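Local coordinates for exopolysaccharide biosynthesis protein (Pantoea stewartii subsp. stewartii DC283, PDB 6TGF) that modifies the glycan of the bacterial biofilm, probably as an exopolysaccharide hydrolase with a tailspike-like parallel beta-helix fold, at residues P171-L176 against V217-D222; L432-Q437 against D500-A505; Q628-L633 against A665-D670. All blocks are in the same frame, centred on the assembly; numbering follows the deposited sequence.

The three contacts follow one another in sequence, each closing its own loop before the next begins, with no nesting or crossing. Interaction 1 closes a 40-residue loop in the small mixed sheet that precedes the beta-helix, laying the short helix 173-176 against the edge strand 218-221. Interaction 2 belongs to the beta-helix region: 62 residues, more than half of them in strands, separate its segments, and a loop after strand 493-494 reaches segment 432-437 of an earlier coil. Interaction 3 belongs to the antiparallel sheets that follow, and packs a connecting loop over strand 626-633. None touches another: interactions 1 and 3, on opposite sides of the chain's centre, have centres 95 Å apart.

Interaction 1: P171-L176 against V217-D222; sequences PSVDDL and VIFSGD. With EDO (1,2-ethanediol), chain C.
Val173 and Phe219 share a first torsion, each holding a gamma carbon beside the backbone N and anti to the carbonyl carbon (CG1 of Val173 at -51°, CG of Phe219 at -57°), while Leu176 takes another rotamer, with CG anti to the backbone N (chi1 -174°). With these settings the three apolar side chains meet between helix and strand. In a CH-pi contact, CG1 of Val173 sits over one face of the Phe219 ring, nearer the rim than the middle, 3.5 Å from CE1 of Phe219 and 3.9 Å from the ring centroid. One turn on, Leu176 crosses the phenylalanine at about a right angle and puts its CD2 3.9 Å from CB of Phe219, so the pair grips the base of the side chain as well as its ring. A beta-branched valine offers a compact methyl to the ring face, and the longer leucine reaches the stem.

Helix 173-176 packs here on a mixed five-stranded sheet that precedes the beta-helix; strand 218-221 is one edge of that sheet, and strand 168-170, which leads into the helix, is the other. Leu176 also rests on Ile170, Ile188 and Trp226, and Trp193 meets the Phe219 ring with its plane steeply inclined.

The start of the helix is fixed by polar groups away from this core. Ser172 is the N-cap: its OG takes a weak capping bond from Asp175 N at 3.4 Å and donates to Asp175 OD2 at 2.8 Å, reaching the carboxylate from above its plane. Serine suits the place because one hydroxyl can do both; a carboxylate at this N-terminal end may also be mildly favoured by the backbone N-H groups. Asp174, turned to the surface, accepts through OD2 a hydrogen bond of 3.1 Å from O1 of a 1,2-ethanediol, probably a crystallisation additive.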
loop_
_atom_site.group_PDB
_atom_site.type_symbol
_atom_site.label_atom_id
_atom_site.label_comp_id
_atom_site.label_asym_id
_atom_site.label_seq_id
_atom_site.Cartn_x
_atom_site.Cartn_y
_atom_site.Cartn_z
ATOM N N PRO B 171 -19.139 -45.291 -0.789
ATOM C CA PRO B 171 -18.021 -44.936 0.089
ATOM C C PRO B 171 -16.809 -44.264 -0.582
ATOM O O PRO B 171 -16.188 -43.449 0.076
ATOM C CB PRO B 171 -17.610 -46.287 0.702
ATOM C CG PRO B 171 -18.025 -47.317 -0.325
ATOM C CD PRO B 171 -19.249 -46.743 -1.006
ATOM N N SER B 172 -16.495 -44.606 -1.840
ATOM C CA SER B 172 -15.284 -44.137 -2.569
ATOM C C SER B 172 -15.580 -43.951 -4.063
ATOM O O SER B 172 -16.611 -44.478 -4.526
ATOM C CB SER B 172 -14.141 -45.094 -2.360
ATOM O OG SER B 172 -14.440 -46.371 -2.907
ATOM N N VAL B 173 -14.706 -43.241 -4.790
ATOM C CA VAL B 173 -14.838 -43.033 -6.266
ATOM C C VAL B 173 -14.553 -44.367 -6.965
ATOM O O VAL B 173 -15.170 -44.619 -8.019
ATOM C CB VAL B 173 -13.941 -41.908 -6.825
ATOM C CG1 VAL B 173 -14.095 -40.608 -6.058
ATOM C CG2 VAL B 173 -12.478 -42.300 -6.901
ATOM N N ASP B 174 -13.645 -45.174 -6.401
ATOM C CA ASP B 174 -13.358 -46.565 -6.846
ATOM C C ASP B 174 -14.688 -47.312 -7.012
ATOM O O ASP B 174 -14.889 -47.934 -8.076
ATOM C CB ASP B 174 -12.437 -47.293 -5.861
ATOM C CG ASP B 174 -10.978 -46.864 -5.915
ATOM O OD1 ASP B 174 -10.628 -46.045 -6.789
ATOM O OD2 ASP B 174 -10.199 -47.352 -5.073
ATOM N N ASP B 175 -15.562 -47.227 -6.004
ATOM C CA ASP B 175 -16.899 -47.880 -5.985
ATOM C C ASP B 175 -17.865 -47.111 -6.898
ATOM O O ASP B 175 -18.722 -47.769 -7.525
ATOM C CB ASP B 175 -17.432 -48.001 -4.555
ATOM C CG ASP B 175 -16.659 -48.999 -3.708
ATOM O OD1 ASP B 175 -16.604 -50.181 -4.100
ATOM O OD2 ASP B 175 -16.104 -48.584 -2.671
ATOM N N LEU B 176 -17.732 -45.781 -6.975
ATOM C CA LEU B 176 -18.584 -44.899 -7.823
ATOM C C LEU B 176 -18.371 -45.233 -9.305
ATOM O O LEU B 176 -19.374 -45.273 -10.045
ATOM C CB LEU B 176 -18.249 -43.430 -7.544
ATOM C CG LEU B 176 -19.139 -42.404 -8.245
ATOM C CD1 LEU B 176 -20.568 -42.476 -7.732
ATOM C CD2 LEU B 176 -18.584 -40.999 -8.072
ATOM N N VAL B 217 -14.620 -33.792 -10.905
ATOM C CA VAL B 217 -16.025 -33.377 -11.198
ATOM C C VAL B 217 -16.743 -34.508 -11.952
ATOM O O VAL B 217 -17.935 -34.733 -11.662
ATOM C CB VAL B 217 -16.048 -32.046 -11.974
ATOM C CG1 VAL B 217 -17.465 -31.592 -12.292
ATOM C CG2 VAL B 217 -15.299 -30.953 -11.224
ATOM N N ILE B 218 -16.048 -35.187 -12.871
ATOM C CA ILE B 218 -16.573 -36.333 -13.678
ATOM C C ILE B 218 -15.817 -37.608 -13.278
ATOM O O ILE B 218 -14.583 -37.637 -13.453
ATOM C CB ILE B 218 -16.440 -36.054 -15.190
ATOM C CG1 ILE B 218 -17.173 -34.777 -15.614
ATOM C CG2 ILE B 218 -16.887 -37.259 -16.006
ATOM C CD1 ILE B 218 -18.680 -34.865 -15.546
ATOM N N PHE B 219 -16.540 -38.612 -12.769
ATOM C CA PHE B 219 -16.045 -39.991 -12.512
ATOM C C PHE B 219 -16.831 -40.960 -13.401
ATOM O O PHE B 219 -18.050 -41.115 -13.181
ATOM C CB PHE B 219 -16.184 -40.354 -11.032
ATOM C CG PHE B 219 -15.481 -39.407 -10.095
ATOM C CD1 PHE B 219 -14.149 -39.592 -9.763
ATOM C CD2 PHE B 219 -16.153 -38.321 -9.554
ATOM C CE1 PHE B 219 -13.505 -38.714 -8.906
ATOM C CE2 PHE B 219 -15.508 -37.444 -8.697
ATOM C CZ PHE B 219 -14.185 -37.643 -8.373
ATOM N N SER B 220 -16.157 -41.577 -14.376
ATOM C CA SER B 220 -16.776 -42.396 -15.451
ATOM C C SER B 220 -16.411 -43.876 -15.293
ATOM O O SER B 220 -15.309 -44.174 -14.785
ATOM C CB SER B 220 -16.394 -41.880 -16.812
ATOM O OG SER B 220 -14.986 -41.770 -16.937
ATOM N N GLY B 221 -17.325 -44.755 -15.714
ATOM C CA GLY B 221 -17.127 -46.211 -15.819
ATOM C C GLY B 221 -17.347 -46.679 -17.245
ATOM O O GLY B 221 -17.162 -45.860 -18.165
ATOM N N ASP B 222 -17.747 -47.941 -17.421
ATOM C CA ASP B 222 -17.958 -48.572 -18.751
ATOM C C ASP B 222 -19.363 -48.211 -19.246
ATOM O O ASP B 222 -20.315 -48.943 -18.918
ATOM C CB ASP B 222 -17.724 -50.085 -18.683
ATOM C CG ASP B 222 -17.373 -50.726 -20.015
ATOM O OD1 ASP B 222 -17.441 -50.026 -21.047
ATOM O OD2 ASP B 222 -17.028 -51.925 -20.011
HETATM C C1 EDO C . -8.114 -45.470 -2.162
HETATM O O1 EDO C . -8.487 -45.339 -3.520
HETATM C C2 EDO C . -6.655 -45.662 -1.964
HETATM O O2 EDO C . -5.859 -45.083 -2.982
#

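Interaction 2: L432-Q437 against D500-A505; sequences LPRCSQ and DRWLSA. With EDO (1,2-ethanediol), chain Z.
Arg434 lays its guanidinium flat on the Trp502 indole, centres 3.9 Å apart and planes at 13°, in a cation-pi stack. The close point is CZ of Arg434 over CD1 of Trp502, at 3.3 Å. Because the arginine chain runs extended from CG to NE, its methylene CD also lies over the five-membered ring, 3.7 Å from the centroid, and adds a CH-pi contact. Arginine is apt here, for its flat charged end and its greasy stem can use the same aromatic face. At the far end of the indole, Ser436 OG stands at the ring edge, 3.7 Å from Trp502 CZ3, and makes a weak hydrogen bond of 3.3 Å with O1 of a 1,2-ethanediol.

The next shell holds both partners in place. CD2 of Leu503 backs the opposite face of the indole. Asp409 takes Arg434 NH1 on its backbone O and, weakly, Trp502 NE1 on its carboxylate, while Asn456 binds the backbone N of Trp502. Short strand 435-436 lies between strands 430-431 and 438-441 of the beta-helix and pairs in parallel with 411-412; the tryptophan comes from the loop between strands 493-494 and 511-514.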
loop_
_atom_site.group_PDB
_atom_site.type_symbol
_atom_site.label_atom_id
_atom_site.label_comp_id
_atom_site.label_asym_id
_atom_site.label_seq_id
_atom_site.Cartn_x
_atom_site.Cartn_y
_atom_site.Cartn_z
ATOM N N LEU B 432 17.738 -9.978 -8.815
ATOM C CA LEU B 432 16.867 -9.113 -9.655
ATOM C C LEU B 432 17.695 -8.046 -10.369
ATOM O O LEU B 432 17.472 -6.853 -10.175
ATOM C CB LEU B 432 15.803 -8.483 -8.750
ATOM C CG LEU B 432 14.852 -9.463 -8.063
ATOM C CD1 LEU B 432 13.985 -8.747 -7.041
ATOM C CD2 LEU B 432 13.982 -10.188 -9.077
ATOM N N PRO B 433 18.662 -8.436 -11.233
ATOM C CA PRO B 433 19.368 -7.475 -12.080
ATOM C C PRO B 433 18.452 -6.865 -13.154
ATOM O O PRO B 433 17.508 -7.523 -13.560
ATOM C CB PRO B 433 20.484 -8.308 -12.732
ATOM C CG PRO B 433 19.960 -9.729 -12.701
ATOM C CD PRO B 433 19.135 -9.815 -11.434
ATOM N N ARG B 434 18.749 -5.629 -13.569
ATOM C CA ARG B 434 18.052 -4.904 -14.667
ATOM C C ARG B 434 16.541 -4.870 -14.407
ATOM O O ARG B 434 15.774 -5.221 -15.325
ATOM C CB ARG B 434 18.341 -5.572 -16.015
ATOM C CG ARG B 434 19.810 -5.594 -16.409
ATOM C CD ARG B 434 19.950 -6.063 -17.842
ATOM N NE ARG B 434 21.334 -6.173 -18.280
ATOM C CZ ARG B 434 21.716 -6.587 -19.485
ATOM N NH1 ARG B 434 20.815 -6.940 -20.390
ATOM N NH2 ARG B 434 23.001 -6.646 -19.784
ATOM N N CYS B 435 16.130 -4.466 -13.202
ATOM C CA CYS B 435 14.711 -4.233 -12.827
ATOM C C CYS B 435 14.404 -2.736 -12.944
ATOM O O CYS B 435 14.959 -1.956 -12.144
ATOM C CB CYS B 435 14.420 -4.734 -11.418
ATOM S SG CYS B 435 14.302 -6.537 -11.310
ATOM N N SER B 436 13.568 -2.359 -13.917
ATOM C CA SER B 436 13.184 -0.956 -14.224
ATOM C C SER B 436 11.798 -0.658 -13.636
ATOM O O SER B 436 11.000 -1.606 -13.504
ATOM C CB SER B 436 13.224 -0.706 -15.709
ATOM O OG SER B 436 14.426 -1.211 -16.277
ATOM N N GLN B 437 11.542 0.610 -13.290
ATOM C CA GLN B 437 10.257 1.113 -12.726
ATOM C C GLN B 437 9.825 0.241 -11.536
ATOM O O GLN B 437 8.621 -0.069 -11.437
ATOM C CB GLN B 437 9.175 1.132 -13.811
ATOM C CG GLN B 437 9.465 2.085 -14.963
ATOM C CD GLN B 437 10.391 1.505 -16.006
ATOM O OE1 GLN B 437 11.413 2.094 -16.351
ATOM N NE2 GLN B 437 10.037 0.341 -16.524
ATOM N N ASP B 500 29.535 -4.451 -15.678
ATOM C CA ASP B 500 28.969 -3.912 -16.944
ATOM C C ASP B 500 27.798 -2.976 -16.632
ATOM O O ASP B 500 26.870 -3.406 -15.919
ATOM C CB ASP B 500 28.503 -5.037 -17.873
ATOM C CG ASP B 500 29.624 -5.911 -18.407
ATOM O OD1 ASP B 500 30.802 -5.598 -18.131
ATOM O OD2 ASP B 500 29.308 -6.901 -19.096
ATOM N N ARG B 501 27.849 -1.747 -17.156
ATOM C CA ARG B 501 26.735 -0.765 -17.118
ATOM C C ARG B 501 25.770 -1.090 -18.263
ATOM O O ARG B 501 26.210 -1.053 -19.428
ATOM C CB ARG B 501 27.273 0.663 -17.244
ATOM C CG ARG B 501 26.245 1.748 -16.952
ATOM C CD ARG B 501 26.788 3.130 -17.263
ATOM N NE ARG B 501 27.142 3.253 -18.672
ATOM C CZ ARG B 501 28.253 3.814 -19.148
ATOM N NH1 ARG B 501 29.168 4.314 -18.334
ATOM N NH2 ARG B 501 28.450 3.862 -20.454
ATOM N N TRP B 502 24.511 -1.395 -17.940
ATOM C CA TRP B 502 23.470 -1.804 -18.920
ATOM C C TRP B 502 23.042 -0.593 -19.758
ATOM O O TRP B 502 23.124 -0.681 -20.999
ATOM C CB TRP B 502 22.276 -2.456 -18.214
ATOM C CG TRP B 502 21.139 -2.756 -19.139
ATOM C CD1 TRP B 502 21.213 -3.389 -20.344
ATOM C CD2 TRP B 502 19.753 -2.427 -18.944
ATOM N NE1 TRP B 502 19.972 -3.478 -20.913
ATOM C CE2 TRP B 502 19.056 -2.899 -20.077
ATOM C CE3 TRP B 502 19.032 -1.789 -17.927
ATOM C CZ2 TRP B 502 17.677 -2.746 -20.218
ATOM C CZ3 TRP B 502 17.670 -1.641 -18.066
ATOM C CH2 TRP B 502 17.004 -2.111 -19.199
ATOM N N LEU B 503 22.605 0.486 -19.099
ATOM C CA LEU B 503 22.111 1.735 -19.744
ATOM C C LEU B 503 23.278 2.708 -19.955
ATOM O O LEU B 503 24.407 2.381 -19.536
ATOM C CB LEU B 503 21.022 2.356 -18.863
ATOM C CG LEU B 503 19.813 1.464 -18.580
ATOM C CD1 LEU B 503 18.829 2.164 -17.657
ATOM C CD2 LEU B 503 19.122 1.044 -19.870
ATOM N N SER B 504 23.009 3.855 -20.589
ATOM C CA SER B 504 24.012 4.902 -20.921
ATOM C C SER B 504 24.470 5.608 -19.640
ATOM O O SER B 504 23.727 5.568 -18.638
ATOM C CB SER B 504 23.471 5.890 -21.925
ATOM O OG SER B 504 22.628 6.846 -21.301
ATOM N N ALA B 505 25.649 6.236 -19.689
ATOM C CA ALA B 505 26.253 7.017 -18.583
ATOM C C ALA B 505 25.296 8.130 -18.138
ATOM O O ALA B 505 25.310 8.478 -16.942
ATOM C CB ALA B 505 27.582 7.581 -19.025
HETATM C C1 EDO Z . 13.663 1.991 -19.013
HETATM O O1 EDO Z . 14.457 0.833 -18.837
HETATM C C2 EDO Z . 14.331 3.235 -18.544
HETATM O O2 EDO Z . 14.206 4.343 -19.420
#

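Interaction 3: Q628-L633 against A665-D670; sequences QVFIRL and AKATPD
Phe630 and Pro669 provide the main apolar meeting. Phe630 holds CG beside its backbone N and anti to the carbonyl carbon (chi1 -65°), which brings the ring up against the proline. CB of Pro669 stands over one face of the Phe630 ring, 3.8 Å from its centroid and 17° off the ring normal, a CH-pi contact in which the two side chains run past each other in opposite directions. The nearest ring atom is CG of Phe630, at 3.7 Å from Pro669 CB. Proline suits the place because its rigid, compact ring can set a CH2 group on the aromatic face. A smaller apolar touch joins Ala667 CB to Phe630 CE2 at 4.0 Å.

The polar element approaches differently. The backbone O of Ala667 lies in the plane of the phenyl ring, at its edge, 3.4 Å from Phe630 CD2, where the slightly positive C-H rim is a natural neighbour for a carbonyl oxygen. Phenylalanine thus serves both partners, face and edge.

Both kinds of contact cover the outer side of strand 626-633. Val629 and Ile631 pack instead onto strand 589-597 of another sheet, whereas segment 665-670 belongs to the connection between edge strands 659-664 and 674-675.

With dispersion and weak electrostatics as the bonding, the fit depends on matching the loop's shape to the phenyl ring rather than on directional hydrogen bonds between the segments.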
loop_
_atom_site.group_PDB
_atom_site.type_symbol
_atom_site.label_atom_id
_atom_site.label_comp_id
_atom_site.label_asym_id
_atom_site.label_seq_id
_atom_site.Cartn_x
_atom_site.Cartn_y
_atom_site.Cartn_z
ATOM N N GLN B 628 31.920 27.082 19.816
ATOM C CA GLN B 628 30.773 28.032 19.852
ATOM C C GLN B 628 31.170 29.313 19.111
ATOM O O GLN B 628 32.266 29.832 19.389
ATOM C CB GLN B 628 30.355 28.364 21.285
ATOM C CG GLN B 628 29.735 27.192 22.031
ATOM C CD GLN B 628 30.742 26.464 22.887
ATOM O OE1 GLN B 628 31.294 27.018 23.834
ATOM N NE2 GLN B 628 30.981 25.204 22.561
ATOM N N VAL B 629 30.308 29.793 18.208
ATOM C CA VAL B 629 30.525 31.027 17.394
ATOM C C VAL B 629 29.480 32.070 17.804
ATOM O O VAL B 629 28.277 31.749 17.754
ATOM C CB VAL B 629 30.466 30.726 15.884
ATOM C CG1 VAL B 629 30.641 31.982 15.041
ATOM C CG2 VAL B 629 31.488 29.674 15.482
ATOM N N PHE B 630 29.937 33.262 18.200
ATOM C CA PHE B 630 29.102 34.448 18.524
ATOM C C PHE B 630 29.330 35.522 17.454
ATOM O O PHE B 630 30.469 35.644 16.962
ATOM C CB PHE B 630 29.442 34.991 19.914
ATOM C CG PHE B 630 29.126 34.062 21.060
ATOM C CD1 PHE B 630 29.939 32.974 21.335
ATOM C CD2 PHE B 630 28.027 34.287 21.875
ATOM C CE1 PHE B 630 29.652 32.123 22.392
ATOM C CE2 PHE B 630 27.744 33.438 22.934
ATOM C CZ PHE B 630 28.556 32.356 23.190
ATOM N N ILE B 631 28.276 36.265 17.101
ATOM C CA ILE B 631 28.344 37.422 16.158
ATOM C C ILE B 631 27.652 38.627 16.806
ATOM O O ILE B 631 26.568 38.447 17.395
ATOM C CB ILE B 631 27.744 37.073 14.778
ATOM C CG1 ILE B 631 26.260 36.698 14.845
ATOM C CG2 ILE B 631 28.559 35.980 14.104
ATOM C CD1 ILE B 631 25.522 36.909 13.542
ATOM N N ARG B 632 28.282 39.802 16.719
ATOM C CA ARG B 632 27.685 41.102 17.120
ATOM C C ARG B 632 26.867 41.621 15.934
ATOM O O ARG B 632 27.443 42.303 15.063
ATOM C CB ARG B 632 28.770 42.092 17.555
ATOM C CG ARG B 632 28.226 43.351 18.215
ATOM C CD ARG B 632 29.258 44.067 19.066
ATOM N NE ARG B 632 28.624 44.793 20.160
ATOM C CZ ARG B 632 28.449 46.113 20.221
ATOM N NH1 ARG B 632 28.873 46.901 19.247
ATOM N NH2 ARG B 632 27.848 46.645 21.271
ATOM N N LEU B 633 25.581 41.266 15.895
ATOM C CA LEU B 633 24.646 41.620 14.797
ATOM C C LEU B 633 24.476 43.144 14.772
ATOM O O LEU B 633 24.166 43.717 15.834
ATOM C CB LEU B 633 23.316 40.891 15.023
ATOM C CG LEU B 633 22.409 40.751 13.802
ATOM C CD1 LEU B 633 23.104 40.009 12.667
ATOM C CD2 LEU B 633 21.112 40.049 14.168
ATOM N N ALA B 665 20.384 32.549 19.422
ATOM C CA ALA B 665 19.729 33.226 20.566
ATOM C C ALA B 665 20.590 34.397 21.049
ATOM O O ALA B 665 21.826 34.317 20.910
ATOM C CB ALA B 665 19.501 32.230 21.675
ATOM N N LYS B 666 19.953 35.436 21.602
ATOM C CA LYS B 666 20.632 36.614 22.209
ATOM C C LYS B 666 21.490 36.140 23.385
ATOM O O LYS B 666 20.919 35.622 24.362
ATOM C CB LYS B 666 19.615 37.666 22.660
ATOM C CG LYS B 666 19.085 38.554 21.545
ATOM C CD LYS B 666 17.816 39.296 21.897
ATOM C CE LYS B 666 17.085 39.811 20.675
ATOM N NZ LYS B 666 15.669 40.125 20.975
ATOM N N ALA B 667 22.811 36.304 23.275
ATOM C CA ALA B 667 23.810 35.880 24.283
ATOM C C ALA B 667 25.122 36.642 24.059
ATOM O O ALA B 667 25.669 36.553 22.945
ATOM C CB ALA B 667 24.022 34.389 24.191
ATOM N N THR B 668 25.594 37.365 25.079
ATOM C CA THR B 668 26.908 38.062 25.084
ATOM C C THR B 668 27.996 37.032 25.372
ATOM O O THR B 668 27.896 36.298 26.352
ATOM C CB THR B 668 26.945 39.203 26.109
ATOM O OG1 THR B 668 25.669 39.846 26.131
ATOM C CG2 THR B 668 28.022 40.222 25.808
ATOM N N PRO B 669 29.055 36.930 24.537
ATOM C CA PRO B 669 30.109 35.943 24.765
ATOM C C PRO B 669 30.889 36.258 26.049
ATOM O O PRO B 669 31.107 37.425 26.329
ATOM C CB PRO B 669 31.008 36.048 23.523
ATOM C CG PRO B 669 30.743 37.437 22.980
ATOM C CD PRO B 669 29.308 37.754 23.344
ATOM N N ASP B 670 31.270 35.212 26.787
ATOM C CA ASP B 670 32.052 35.301 28.051
ATOM C C ASP B 670 33.320 36.118 27.775
ATOM O O ASP B 670 33.916 35.923 26.701
ATOM C CB ASP B 670 32.371 33.902 28.590
ATOM C CG ASP B 670 32.452 33.820 30.104
ATOM O OD1 ASP B 670 33.243 34.581 30.692
ATOM O OD2 ASP B 670 31.716 32.995 30.681
#